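Local coordinates for HpcH/HpaI aldolase/citrate lyase family protein (Burkholderia cenocepacia, PDB 4MF4) that belongs to the HpcH/HpaI aldolase/citrate lyase family and folds as an eight-stranded parallel beta/alpha barrel, with six copies in the assembly, at residues 35-44 against 67-77; 88-97 against 116-124. All blocks are in the same frame, centred on the assembly; numbering follows the deposited sequence. Where two conformers were deposited one is given.

Contact 1: residues 35-44 against 67-77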
ATOM      1  N   GLY A  35     -10.173   8.897   4.005  1.00 14.77           N
ATOM      2  CA  GLY A  35      -8.885   8.508   3.427  1.00 15.97           C
ATOM      3  C   GLY A  35      -8.950   7.594   2.219  1.00 15.96           C
ATOM      4  O   GLY A  35      -8.012   6.834   1.945  1.00 18.06           O
ATOM      5  N   SER A  36     -10.046   7.695   1.478  1.00 15.20           N
ATOM      6  CA  SER A  36     -10.414   6.737   0.441  1.00 15.47           C
ATOM      7  C   SER A  36     -10.393   7.408  -0.921  1.00 15.23           C
ATOM      8  O   SER A  36     -11.072   8.414  -1.107  1.00 14.43           O
ATOM      9  CB  SER A  36     -11.869   6.245   0.729  1.00 15.42           C
ATOM     10  OG  SER A  36     -12.403   5.513  -0.389  1.00 14.35           O
ATOM     11  N   ASP A  37      -9.649   6.855  -1.874  1.00 17.62           N
ATOM     12  CA  ASP A  37      -9.623   7.409  -3.263  1.00 18.50           C
ATOM     13  C   ASP A  37     -10.995   7.297  -3.944  1.00 17.51           C
ATOM     14  O   ASP A  37     -11.473   8.216  -4.585  1.00 15.74           O
ATOM     15  CB  ASP A  37      -8.573   6.707  -4.148  1.00 20.86           C
ATOM     16  CG  ASP A  37      -7.157   6.918  -3.682  1.00 23.29           C
ATOM     17  OD1 ASP A  37      -6.878   7.837  -2.867  1.00 25.26           O
ATOM     18  OD2 ASP A  37      -6.305   6.142  -4.161  1.00 24.23           O
ATOM     19  N   SER A  38     -11.635   6.145  -3.779  0.50 17.89           N
ATOM     20  CA  SER A  38     -12.945   5.930  -4.378  0.50 17.92           C
ATOM     21  C   SER A  38     -13.974   6.890  -3.785  0.50 17.58           C
ATOM     22  O   SER A  38     -14.780   7.441  -4.515  0.50 17.48           O
ATOM     23  CB  SER A  38     -13.370   4.461  -4.222  0.50 18.53           C
ATOM     24  OG  SER A  38     -13.125   4.001  -2.907  0.50 18.21           O
ATOM     25  N   ALA A  39     -13.905   7.129  -2.476  1.00 16.93           N
ATOM     26  CA  ALA A  39     -14.840   8.038  -1.813  1.00 17.40           C
ATOM     27  C   ALA A  39     -14.633   9.455  -2.308  1.00 16.61           C
ATOM     28  O   ALA A  39     -15.611  10.169  -2.538  1.00 15.31           O
ATOM     29  CB  ALA A  39     -14.719   8.011  -0.298  1.00 17.12           C
ATOM     30  N   ALA A  40     -13.372   9.842  -2.486  1.00 15.49           N
ATOM     31  CA  ALA A  40     -13.037  11.204  -2.960  1.00 15.11           C
ATOM     32  C   ALA A  40     -13.530  11.399  -4.395  1.00 15.29           C
ATOM     33  O   ALA A  40     -14.072  12.485  -4.751  1.00 17.59           O
ATOM     34  CB  ALA A  40     -11.536  11.443  -2.899  1.00 14.74           C
ATOM     35  N   GLU A  41     -13.307  10.387  -5.221  1.00 14.44           N
ATOM     36  CA  GLU A  41     -13.751  10.450  -6.608  1.00 14.69           C
ATOM     37  C   GLU A  41     -15.268  10.465  -6.679  1.00 14.84           C
ATOM     38  O   GLU A  41     -15.857  11.325  -7.369  1.00 13.80           O
ATOM     39  CB  GLU A  41     -13.211   9.313  -7.477  1.00 15.72           C
ATOM     40  CG  GLU A  41     -13.495   9.592  -8.943  1.00 15.76           C
ATOM     41  CD  GLU A  41     -12.882   8.635  -9.916  1.00 17.36           C
ATOM     42  OE1 GLU A  41     -12.222   7.637  -9.519  1.00 17.22           O
ATOM     43  OE2 GLU A  41     -13.073   8.912 -11.136  1.00 19.40           O
ATOM     44  N   ALA A  42     -15.918   9.583  -5.913  1.00 14.64           N
ATOM     45  CA  ALA A  42     -17.392   9.650  -5.829  1.00 14.08           C
ATOM     46  C   ALA A  42     -17.894  11.042  -5.391  1.00 13.86           C
ATOM     47  O   ALA A  42     -18.752  11.640  -6.033  1.00 13.45           O
ATOM     48  CB  ALA A  42     -17.928   8.533  -4.926  1.00 14.39           C
ATOM     49  N   LEU A  43     -17.364  11.566  -4.284  1.00 13.28           N
ATOM     50  CA  LEU A  43     -17.798  12.872  -3.779  1.00 13.63           C
ATOM     51  C   LEU A  43     -17.495  14.066  -4.694  1.00 13.40           C
ATOM     52  O   LEU A  43     -18.175  15.094  -4.633  1.00 14.59           O
ATOM     53  CB  LEU A  43     -17.306  13.079  -2.328  1.00 13.35           C
ATOM     54  CG  LEU A  43     -17.962  12.125  -1.350  1.00 13.71           C
ATOM     55  CD1 LEU A  43     -17.287  12.184   0.026  1.00 14.10           C
ATOM     56  CD2 LEU A  43     -19.461  12.428  -1.206  1.00 13.59           C
ATOM     57  N   ALA A  44     -16.492  13.929  -5.543  1.00 13.83           N
ATOM     58  CA  ALA A  44     -16.252  14.879  -6.621  1.00 14.42           C
ATOM     59  C   ALA A  44     -17.434  15.044  -7.589  1.00 15.87           C
ATOM     60  O   ALA A  44     -17.471  16.047  -8.341  1.00 16.68           O
ATOM     61  CB  ALA A  44     -14.970  14.540  -7.369  1.00 14.46           C
ATOM     62  N   SER A  67      -2.933  10.809  -4.070  0.50 11.86           N
ATOM     63  CA  SER A  67      -3.885   9.854  -4.619  0.50 11.45           C
ATOM     64  C   SER A  67      -5.362  10.372  -4.566  0.50 11.34           C
ATOM     65  O   SER A  67      -6.158  10.102  -5.486  0.50 10.86           O
ATOM     66  CB  SER A  67      -3.718   8.515  -3.899  0.50 11.53           C
ATOM     67  OG  SER A  67      -2.411   7.983  -4.148  0.50 11.80           O
ATOM     68  N   GLN A  68      -5.703  11.106  -3.509  1.00 11.03           N
ATOM     69  CA  GLN A  68      -7.023  11.764  -3.406  1.00 11.60           C
ATOM     70  C   GLN A  68      -7.145  12.979  -4.340  1.00 11.72           C
ATOM     71  O   GLN A  68      -8.206  13.217  -4.956  1.00 12.70           O
ATOM     72  CB  GLN A  68      -7.386  12.116  -1.993  1.00 11.35           C
ATOM     73  CG  GLN A  68      -7.824  10.877  -1.266  1.00 12.13           C
ATOM     74  CD  GLN A  68      -7.850  11.079   0.223  1.00 12.30           C
ATOM     75  OE1 GLN A  68      -8.791  11.699   0.757  1.00 13.01           O
ATOM     76  NE2 GLN A  68      -6.843  10.544   0.909  1.00 12.46           N
ATOM     77  N   LEU A  69      -6.084  13.743  -4.468  1.00 12.62           N
ATOM     78  CA  LEU A  69      -6.105  14.807  -5.499  1.00 12.86           C
ATOM     79  C   LEU A  69      -6.361  14.269  -6.908  1.00 12.47           C
ATOM     80  O   LEU A  69      -7.115  14.844  -7.682  1.00 12.57           O
ATOM     81  CB  LEU A  69      -4.834  15.661  -5.435  1.00 13.08           C
ATOM     82  CG  LEU A  69      -4.709  16.490  -4.148  1.00 13.55           C
ATOM     83  CD1 LEU A  69      -3.329  17.175  -4.170  1.00 13.62           C
ATOM     84  CD2 LEU A  69      -5.829  17.497  -3.954  1.00 13.33           C
ATOM     85  N   ARG A  70      -5.683  13.197  -7.258  1.00 12.81           N
ATOM     86  CA  ARG A  70      -5.792  12.588  -8.561  1.00 13.32           C
ATOM     87  C   ARG A  70      -7.179  12.083  -8.688  1.00 13.41           C
ATOM     88  O   ARG A  70      -7.802  12.229  -9.748  1.00 13.85           O
ATOM     89  CB  ARG A  70      -4.776  11.422  -8.716  1.00 14.29           C
ATOM     90  CG  ARG A  70      -3.388  11.834  -9.118  1.00 14.71           C
ATOM     91  CD  ARG A  70      -2.411  10.688  -8.904  1.00 16.13           C
ATOM     92  NE  ARG A  70      -1.160  11.162  -9.376  1.00 17.46           N
ATOM     93  CZ  ARG A  70       0.002  10.962  -8.792  1.00 17.18           C
ATOM     94  NH1 ARG A  70       0.096  10.223  -7.674  1.00 16.71           N
ATOM     95  NH2 ARG A  70       1.055  11.521  -9.358  1.00 18.76           N
ATOM     96  N   ALA A  71      -7.708  11.501  -7.611  1.00 12.81           N
ATOM     97  CA  ALA A  71      -9.018  10.879  -7.682  1.00 12.69           C
ATOM     98  C   ALA A  71     -10.128  11.937  -7.914  1.00 12.74           C
ATOM     99  O   ALA A  71     -11.038  11.736  -8.694  1.00 13.32           O
ATOM    100  CB  ALA A  71      -9.318  10.085  -6.415  1.00 12.50           C
ATOM    101  N   ILE A  72     -10.041  13.042  -7.215  1.00 12.31           N
ATOM    102  CA  ILE A  72     -10.955  14.173  -7.421  1.00 12.79           C
ATOM    103  C   ILE A  72     -10.767  14.749  -8.847  1.00 12.93           C
ATOM    104  O   ILE A  72     -11.742  14.987  -9.549  1.00 12.12           O
ATOM    105  CB  ILE A  72     -10.712  15.288  -6.367  1.00 12.59           C
ATOM    106  CG1 ILE A  72     -11.176  14.857  -4.966  1.00 11.83           C
ATOM    107  CG2 ILE A  72     -11.429  16.590  -6.743  1.00 13.27           C
ATOM    108  CD1 ILE A  72     -10.523  15.666  -3.868  1.00 11.33           C
ATOM    109  N   ALA A  73      -9.517  14.970  -9.281  1.00 13.09           N
ATOM    110  CA  ALA A  73      -9.273  15.569 -10.613  1.00 13.12           C
ATOM    111  C   ALA A  73      -9.809  14.657 -11.731  1.00 13.93           C
ATOM    112  O   ALA A  73     -10.242  15.114 -12.776  1.00 14.33           O
ATOM    113  CB  ALA A  73      -7.796  15.854 -10.846  1.00 13.38           C
ATOM    114  N   ALA A  74      -9.796  13.363 -11.474  1.00 13.52           N
ATOM    115  CA  ALA A  74     -10.230  12.413 -12.451  1.00 13.85           C
ATOM    116  C   ALA A  74     -11.691  12.527 -12.787  1.00 14.68           C
ATOM    117  O   ALA A  74     -12.079  12.088 -13.877  1.00 15.77           O
ATOM    118  CB  ALA A  74      -9.879  10.979 -12.013  1.00 13.35           C
ATOM    119  N   ALA A  75     -12.505  13.093 -11.880  1.00 14.32           N
ATOM    120  CA  ALA A  75     -13.926  13.268 -12.135  1.00 16.11           C
ATOM    121  C   ALA A  75     -14.182  14.363 -13.146  1.00 16.77           C
ATOM    122  O   ALA A  75     -15.283  14.441 -13.635  1.00 17.68           O
ATOM    123  CB  ALA A  75     -14.716  13.567 -10.856  1.00 16.22           C
ATOM    124  N   HIS A  76     -13.215  15.241 -13.387  1.00 18.75           N
ATOM    125  CA  HIS A  76     -13.336  16.342 -14.370  1.00 21.63           C
ATOM    126  C   HIS A  76     -14.527  17.267 -14.064  1.00 20.55           C
ATOM    127  O   HIS A  76     -15.213  17.757 -14.975  1.00 18.60           O
ATOM    128  CB  HIS A  76     -13.471  15.802 -15.817  1.00 26.18           C
ATOM    129  CG  HIS A  76     -12.203  15.267 -16.410  1.00 32.81           C
ATOM    130  ND1 HIS A  76     -11.550  14.154 -15.911  1.00 39.98           N
ATOM    131  CD2 HIS A  76     -11.495  15.656 -17.497  1.00 37.49           C
ATOM    132  CE1 HIS A  76     -10.490  13.890 -16.653  1.00 36.64           C
ATOM    133  NE2 HIS A  76     -10.426  14.792 -17.616  1.00 41.10           N
ATOM    134  N   LEU A  77     -14.769  17.527 -12.789  1.00 18.11           N
ATOM    135  CA  LEU A  77     -15.903  18.336 -12.393  1.00 17.67           C
ATOM    136  C   LEU A  77     -15.386  19.529 -11.596  1.00 17.22           C
ATOM    137  O   LEU A  77     -14.196  19.634 -11.382  1.00 15.89           O
ATOM    138  CB  LEU A  77     -16.924  17.464 -11.644  1.00 16.90           C
ATOM    139  CG  LEU A  77     -17.779  16.564 -12.587  1.00 17.45           C
ATOM    140  CD1 LEU A  77     -18.578  15.514 -11.798  1.00 17.00           C
ATOM    141  CD2 LEU A  77     -18.737  17.365 -13.454  1.00 18.75           C
TER
HETATM  142  O   HOH W   1      -9.658  11.718   3.390  1.00 12.05           O
HETATM  143  O   HOH W   2      -5.861   7.607  -0.111  1.00 21.20           O
HETATM  144  O   HOH W   3     -11.172  10.494   0.617  1.00 24.97           O
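The Asp37 carboxylate meets the start of segment 67-77 with both oxygens turned to Ser67 CB. OD1 is 3.4 Å from that carbon, and OD2 is almost as close. The approach is to carbon; Ser67 OG hydrogen-bonds to Arg63 O of its own chain. The second flat group, the Gln68 amide, lies by Gly35, with NE2 3.8 Å from Gly35 CA. Asn60 takes a hydrogen bond from NE2. Waters fill in the polar links: water 1 accepts from Gly35 N and lies within bonding distance of Gln68 OE1, and water 3 lies between that oxygen and Ser36 O. Water 2 donates to Asp37 OD1 at 2.9 Å and also to Gly35 O. The ring of His76 turns its edge to Ala74 O, which accepts from ND1, and the ring stacks on His76 of the second subunit.

Helices 37-43 and 62-73 are neighbours in the outer layer of the beta/alpha barrel, each following its strand, 27-32 and 50-54. The axes of the short segments come within 7.6 Å and cross at -33°. Small side chains allow this closeness. Ala71 CB sits 3.4 Å from Asp37 O, and the methyls of Ala44 and Ala75 meet CB to CB at 3.6 Å. Between them Ala40 CB packs on Ile72 CG1 at 4.0 Å.

Glu41 passes alongside helix 62-73. With CG opposite the backbone N (chi1 -169°) and the chain extended, its CG lies 3.3 Å from Ala71 O and the carboxylate is carried out to Ala74 CB, which OE2 touches. OE1 forms salt bridges with Arg70 and Arg141 of the second subunit. Ser36 caps helix 37-43, its OG accepting from Ala39 N.

Contact 2: residues 88-97 against 116-124; sequences REPWLVKRAL and AHAVRLTRF
Arg88 reaches across to His117 and donates from NE to ND1 at 3.0 Å. The bond is nearly straight, 169° at the hydrogen. Because it lies in the plane of both groups, guanidinium and imidazole meet edge to edge, and the planes themselves are almost perpendicular. ND1 acts as the acceptor, which would suit a neutral ring with its proton on NE2. Two torsions set the pair up. His117 places CG anti to its backbone N. Arg88 does likewise, then bends at chi3 (66°), which brings NE to the ring. Its CD rests 3.7 Å from Ala118 CB, and NH2 has a long, weak ion pair with Asp114.

Leu121 is the main apolar side chain. Its CG stands 3.9 Å above one face of the His117 ring, toward the rim. The two methyls then part: CD1 lies 4.0 Å from Val93 CG2 and also touches Arg88 CG, while CD2 packs 3.9 Å from Pro90 CG.

In the beta/alpha barrel helices 90-98 and 112-121 are consecutive in the chain, with strand 103-106 between them. Val93 and Leu97 also touch that strand, at Phe106 and Leu104. The segment axes cross at -48° and stay wide apart, leaving room for leucine and valine side chains.

Val93 CG1 touches Leu121 O. One helical turn on, Leu97 CD1 lies 3.8 Å from Thr122 CA. Thr122 holds OG1 between its own backbone N and carbonyl carbon, pointing back along the chain. There it donates to Val119 O at 2.8 Å, in the carbonyl plane and on a lone pair. The same OG1 accepts from Arg123 NH1.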
ATOM      1  N   ARG A  88       2.419  23.739  11.041  1.00 19.84           N
ATOM      2  CA  ARG A  88       3.060  24.743  10.221  1.00 22.57           C
ATOM      3  C   ARG A  88       4.572  24.479  10.145  1.00 23.02           C
ATOM      4  O   ARG A  88       5.352  25.289  10.618  1.00 24.06           O
ATOM      5  CB  ARG A  88       2.765  26.104  10.831  1.00 23.45           C
ATOM      6  CG  ARG A  88       2.767  27.225   9.848  1.00 24.22           C
ATOM      7  CD  ARG A  88       2.367  28.496  10.545  1.00 25.20           C
ATOM      8  NE  ARG A  88       3.362  28.886  11.514  1.00 25.58           N
ATOM      9  CZ  ARG A  88       3.228  28.817  12.823  1.00 26.75           C
ATOM     10  NH1 ARG A  88       2.084  28.442  13.388  1.00 27.98           N
ATOM     11  NH2 ARG A  88       4.242  29.220  13.565  1.00 27.72           N
ATOM     12  N   GLU A  89       4.963  23.319   9.610  1.00 21.96           N
ATOM     13  CA  GLU A  89       6.353  22.933   9.453  1.00 22.09           C
ATOM     14  C   GLU A  89       6.694  23.052   7.975  1.00 19.75           C
ATOM     15  O   GLU A  89       5.961  22.547   7.141  1.00 17.42           O
ATOM     16  CB  GLU A  89       6.589  21.478   9.876  1.00 26.01           C
ATOM     17  CG  GLU A  89       6.194  21.089  11.318  1.00 29.06           C
ATOM     18  CD  GLU A  89       7.032  21.753  12.397  1.00 32.35           C
ATOM     19  OE1 GLU A  89       8.124  22.303  12.110  1.00 34.62           O
ATOM     20  OE2 GLU A  89       6.581  21.737  13.563  1.00 37.96           O
ATOM     21  N   PRO A  90       7.817  23.694   7.648  1.00 18.73           N
ATOM     22  CA  PRO A  90       8.193  23.837   6.248  1.00 17.60           C
ATOM     23  C   PRO A  90       8.067  22.530   5.414  1.00 17.26           C
ATOM     24  O   PRO A  90       7.496  22.529   4.306  1.00 14.18           O
ATOM     25  CB  PRO A  90       9.658  24.310   6.315  1.00 18.78           C
ATOM     26  CG  PRO A  90       9.815  24.973   7.650  1.00 19.01           C
ATOM     27  CD  PRO A  90       8.766  24.368   8.570  1.00 19.59           C
ATOM     28  N   TRP A  91       8.577  21.414   5.943  1.00 16.82           N
ATOM     29  CA  TRP A  91       8.590  20.173   5.151  1.00 15.94           C
ATOM     30  C   TRP A  91       7.199  19.626   4.826  1.00 15.35           C
ATOM     31  O   TRP A  91       6.967  19.110   3.729  1.00 14.61           O
ATOM     32  CB  TRP A  91       9.487  19.107   5.808  1.00 15.86           C
ATOM     33  CG  TRP A  91       8.872  18.268   6.892  1.00 15.35           C
ATOM     34  CD1 TRP A  91       8.850  18.553   8.229  1.00 16.56           C
ATOM     35  CD2 TRP A  91       8.302  16.947   6.770  1.00 15.69           C
ATOM     36  NE1 TRP A  91       8.248  17.518   8.945  1.00 16.18           N
ATOM     37  CE2 TRP A  91       7.894  16.531   8.071  1.00 15.70           C
ATOM     38  CE3 TRP A  91       8.079  16.089   5.705  1.00 15.61           C
ATOM     39  CZ2 TRP A  91       7.345  15.278   8.315  1.00 16.00           C
ATOM     40  CZ3 TRP A  91       7.504  14.854   5.945  1.00 15.32           C
ATOM     41  CH2 TRP A  91       7.134  14.466   7.235  1.00 15.96           C
ATOM     42  N   LEU A  92       6.259  19.751   5.762  1.00 16.49           N
ATOM     43  CA  LEU A  92       4.857  19.351   5.533  1.00 15.98           C
ATOM     44  C   LEU A  92       4.138  20.234   4.497  1.00 15.82           C
ATOM     45  O   LEU A  92       3.372  19.756   3.670  1.00 14.85           O
ATOM     46  CB  LEU A  92       4.108  19.412   6.862  1.00 16.83           C
ATOM     47  CG  LEU A  92       4.537  18.351   7.865  1.00 17.96           C
ATOM     48  CD1 LEU A  92       4.022  18.626   9.271  1.00 18.46           C
ATOM     49  CD2 LEU A  92       4.088  16.959   7.377  1.00 19.00           C
ATOM     50  N   VAL A  93       4.399  21.524   4.539  1.00 15.95           N
ATOM     51  CA  VAL A  93       3.800  22.483   3.597  1.00 16.18           C
ATOM     52  C   VAL A  93       4.332  22.258   2.188  1.00 16.70           C
ATOM     53  O   VAL A  93       3.577  22.296   1.249  1.00 17.88           O
ATOM     54  CB  VAL A  93       4.045  23.934   4.048  1.00 16.53           C
ATOM     55  CG1 VAL A  93       3.691  24.981   2.986  1.00 16.94           C
ATOM     56  CG2 VAL A  93       3.286  24.207   5.333  1.00 16.45           C
ATOM     57  N   LYS A  94       5.644  22.048   2.076  1.00 17.31           N
ATOM     58  CA  LYS A  94       6.312  21.671   0.863  1.00 18.61           C
ATOM     59  C   LYS A  94       5.667  20.420   0.250  1.00 16.71           C
ATOM     60  O   LYS A  94       5.354  20.408  -0.932  1.00 15.87           O
ATOM     61  CB  LYS A  94       7.765  21.379   1.244  1.00 21.08           C
ATOM     62  CG  LYS A  94       8.776  21.396   0.160  1.00 23.75           C
ATOM     63  CD  LYS A  94      10.173  21.340   0.780  1.00 25.74           C
ATOM     64  CE  LYS A  94      10.574  22.639   1.427  1.00 26.27           C
ATOM     65  NZ  LYS A  94      11.746  22.395   2.318  1.00 28.21           N
ATOM     66  N   ARG A  95       5.482  19.374   1.048  1.00 15.60           N
ATOM     67  CA  ARG A  95       4.817  18.139   0.559  1.00 15.90           C
ATOM     68  C   ARG A  95       3.425  18.432  -0.071  1.00 15.07           C
ATOM     69  O   ARG A  95       3.103  17.968  -1.158  1.00 14.59           O
ATOM     70  CB  ARG A  95       4.672  17.108   1.669  1.00 16.39           C
ATOM     71  CG  ARG A  95       5.948  16.384   2.101  1.00 16.90           C
ATOM     72  CD  ARG A  95       6.587  15.568   1.021  1.00 16.69           C
ATOM     73  NE  ARG A  95       7.687  14.733   1.549  1.00 16.72           N
ATOM     74  CZ  ARG A  95       7.550  13.584   2.206  1.00 16.87           C
ATOM     75  NH1 ARG A  95       6.341  13.097   2.523  1.00 18.03           N
ATOM     76  NH2 ARG A  95       8.635  12.920   2.590  1.00 16.91           N
ATOM     77  N   ALA A  96       2.611  19.213   0.615  1.00 14.46           N
ATOM     78  CA  ALA A  96       1.256  19.476   0.121  1.00 14.68           C
ATOM     79  C   ALA A  96       1.290  20.324  -1.162  1.00 14.19           C
ATOM     80  O   ALA A  96       0.631  20.006  -2.130  1.00 14.42           O
ATOM     81  CB  ALA A  96       0.441  20.164   1.186  1.00 15.14           C
ATOM     82  N   LEU A  97       2.097  21.366  -1.183  1.00 14.51           N
ATOM     83  CA  LEU A  97       2.215  22.197  -2.386  1.00 15.31           C
ATOM     84  C   LEU A  97       2.835  21.434  -3.545  1.00 15.71           C
ATOM     85  O   LEU A  97       2.348  21.516  -4.696  1.00 15.32           O
ATOM     86  CB  LEU A  97       3.046  23.461  -2.114  1.00 15.69           C
ATOM     87  CG  LEU A  97       2.394  24.494  -1.176  1.00 16.12           C
ATOM     88  CD1 LEU A  97       3.371  25.627  -1.010  1.00 16.34           C
ATOM     89  CD2 LEU A  97       1.051  25.011  -1.635  1.00 16.60           C
ATOM     90  N   ALA A 116       1.456  35.259   9.106  1.00 16.41           N
ATOM     91  CA  ALA A 116       2.517  35.700   8.179  1.00 16.49           C
ATOM     92  C   ALA A 116       3.515  34.567   7.851  1.00 16.64           C
ATOM     93  O   ALA A 116       3.917  34.420   6.719  1.00 17.73           O
ATOM     94  CB  ALA A 116       3.273  36.890   8.766  1.00 16.60           C
ATOM     95  N   HIS A 117       3.912  33.791   8.841  1.00 16.70           N
ATOM     96  CA  HIS A 117       4.840  32.651   8.617  1.00 17.78           C
ATOM     97  C   HIS A 117       4.187  31.603   7.692  1.00 16.76           C
ATOM     98  O   HIS A 117       4.780  31.142   6.748  1.00 16.93           O
ATOM     99  CB  HIS A 117       5.282  32.049   9.950  1.00 18.98           C
ATOM    100  CG  HIS A 117       6.249  30.914   9.795  1.00 19.84           C
ATOM    101  ND1 HIS A 117       5.975  29.633  10.214  1.00 20.65           N
ATOM    102  CD2 HIS A 117       7.464  30.859   9.205  1.00 20.34           C
ATOM    103  CE1 HIS A 117       7.002  28.844   9.939  1.00 20.60           C
ATOM    104  NE2 HIS A 117       7.911  29.561   9.310  1.00 19.46           N
ATOM    105  N   ALA A 118       2.921  31.313   7.916  1.00 16.86           N
ATOM    106  CA  ALA A 118       2.157  30.362   7.134  1.00 16.46           C
ATOM    107  C   ALA A 118       2.142  30.793   5.686  1.00 16.58           C
ATOM    108  O   ALA A 118       2.466  30.010   4.794  1.00 16.88           O
ATOM    109  CB  ALA A 118       0.734  30.254   7.698  1.00 16.74           C
ATOM    110  N   VAL A 119       1.899  32.073   5.457  1.00 16.76           N
ATOM    111  CA  VAL A 119       1.954  32.632   4.106  1.00 16.78           C
ATOM    112  C   VAL A 119       3.323  32.521   3.465  1.00 18.17           C
ATOM    113  O   VAL A 119       3.402  32.105   2.326  1.00 18.91           O
ATOM    114  CB  VAL A 119       1.497  34.127   4.052  1.00 16.28           C
ATOM    115  CG1 VAL A 119       1.718  34.742   2.661  1.00 16.03           C
ATOM    116  CG2 VAL A 119       0.025  34.243   4.401  1.00 15.86           C
ATOM    117  N   ARG A 120       4.379  32.912   4.175  1.00 19.68           N
ATOM    118  CA  ARG A 120       5.752  32.834   3.667  1.00 20.35           C
ATOM    119  C   ARG A 120       6.099  31.443   3.183  1.00 18.67           C
ATOM    120  O   ARG A 120       6.786  31.278   2.188  1.00 18.80           O
ATOM    121  CB  ARG A 120       6.779  33.205   4.763  1.00 22.34           C
ATOM    122  CG  ARG A 120       6.797  34.670   5.184  1.00 24.67           C
ATOM    123  CD  ARG A 120       7.819  34.893   6.306  1.00 26.72           C
ATOM    124  NE  ARG A 120       9.171  34.677   5.784  1.00 28.16           N
ATOM    125  CZ  ARG A 120      10.290  34.629   6.501  1.00 31.34           C
ATOM    126  NH1 ARG A 120      10.257  34.742   7.823  1.00 31.74           N
ATOM    127  NH2 ARG A 120      11.463  34.442   5.881  1.00 31.30           N
ATOM    128  N   LEU A 121       5.654  30.439   3.923  1.00 18.34           N
ATOM    129  CA  LEU A 121       5.934  29.052   3.610  1.00 18.18           C
ATOM    130  C   LEU A 121       5.302  28.653   2.300  1.00 17.35           C
ATOM    131  O   LEU A 121       5.788  27.721   1.669  1.00 18.99           O
ATOM    132  CB  LEU A 121       5.485  28.090   4.703  1.00 17.99           C
ATOM    133  CG  LEU A 121       6.198  28.121   6.052  1.00 18.37           C
ATOM    134  CD1 LEU A 121       5.505  27.090   6.934  1.00 19.29           C
ATOM    135  CD2 LEU A 121       7.690  27.821   6.001  1.00 19.12           C
ATOM    136  N   THR A 122       4.287  29.374   1.852  1.00 16.84           N
ATOM    137  CA  THR A 122       3.629  29.086   0.564  1.00 16.17           C
ATOM    138  C   THR A 122       4.089  29.885  -0.650  1.00 17.01           C
ATOM    139  O   THR A 122       3.600  29.626  -1.770  1.00 15.34           O
ATOM    140  CB  THR A 122       2.083  29.231   0.652  1.00 16.22           C
ATOM    141  OG1 THR A 122       1.703  30.620   0.661  1.00 16.28           O
ATOM    142  CG2 THR A 122       1.558  28.516   1.852  1.00 16.30           C
ATOM    143  N   ARG A 123       5.058  30.793  -0.454  1.00 17.61           N
ATOM    144  CA  ARG A 123       5.490  31.708  -1.507  1.00 17.57           C
ATOM    145  C   ARG A 123       6.955  31.468  -1.928  1.00 18.12           C
ATOM    146  O   ARG A 123       7.832  31.392  -1.106  1.00 16.89           O
ATOM    147  CB  ARG A 123       5.356  33.164  -1.052  1.00 18.69           C
ATOM    148  CG  ARG A 123       3.923  33.657  -0.772  1.00 19.32           C
ATOM    149  CD  ARG A 123       2.979  33.335  -1.915  1.00 20.18           C
ATOM    150  NE  ARG A 123       1.760  34.134  -1.941  1.00 19.94           N
ATOM    151  CZ  ARG A 123       0.573  33.773  -1.448  1.00 20.97           C
ATOM    152  NH1 ARG A 123       0.380  32.618  -0.822  1.00 19.09           N
ATOM    153  NH2 ARG A 123      -0.461  34.597  -1.588  1.00 21.05           N
ATOM    154  N   PHE A 124       7.172  31.325  -3.228  1.00 18.62           N
ATOM    155  CA  PHE A 124       8.487  31.479  -3.806  1.00 19.85           C
ATOM    156  C   PHE A 124       9.012  32.905  -3.586  1.00 21.51           C
ATOM    157  O   PHE A 124       8.267  33.867  -3.762  1.00 22.47           O
ATOM    158  CB  PHE A 124       8.411  31.225  -5.288  1.00 19.87           C
ATOM    159  CG  PHE A 124       8.146  29.790  -5.652  1.00 19.95           C
ATOM    160  CD1 PHE A 124       8.848  28.774  -5.057  1.00 19.16           C
ATOM    161  CD2 PHE A 124       7.217  29.485  -6.643  1.00 20.15           C
ATOM    162  CE1 PHE A 124       8.627  27.456  -5.434  1.00 21.52           C
ATOM    163  CE2 PHE A 124       6.989  28.191  -7.021  1.00 20.21           C
ATOM    164  CZ  PHE A 124       7.680  27.164  -6.407  1.00 21.21           C
TER

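From the N terminus, helix 37-43 follows the first barrel strand, 27-32. The chain then runs through strand 50-54 to helix 62-73, where contact 1 closes a loop of 22 residues. After strand 80-84 comes helix 90-98. Strand 103-106 and the start of helix 112-121 lead to contact 2, which closes a loop of 18 residues. The loops follow in series and neither nest nor cross. Each ties neighbouring helices of the barrel's outer layer around the strand between them. The centres of contact 1 and contact 2 are about 24 Å apart. The nearest atoms of contact 1 and contact 2 are about 5 Å apart, without touching. Both also adjoin the fourth subunit.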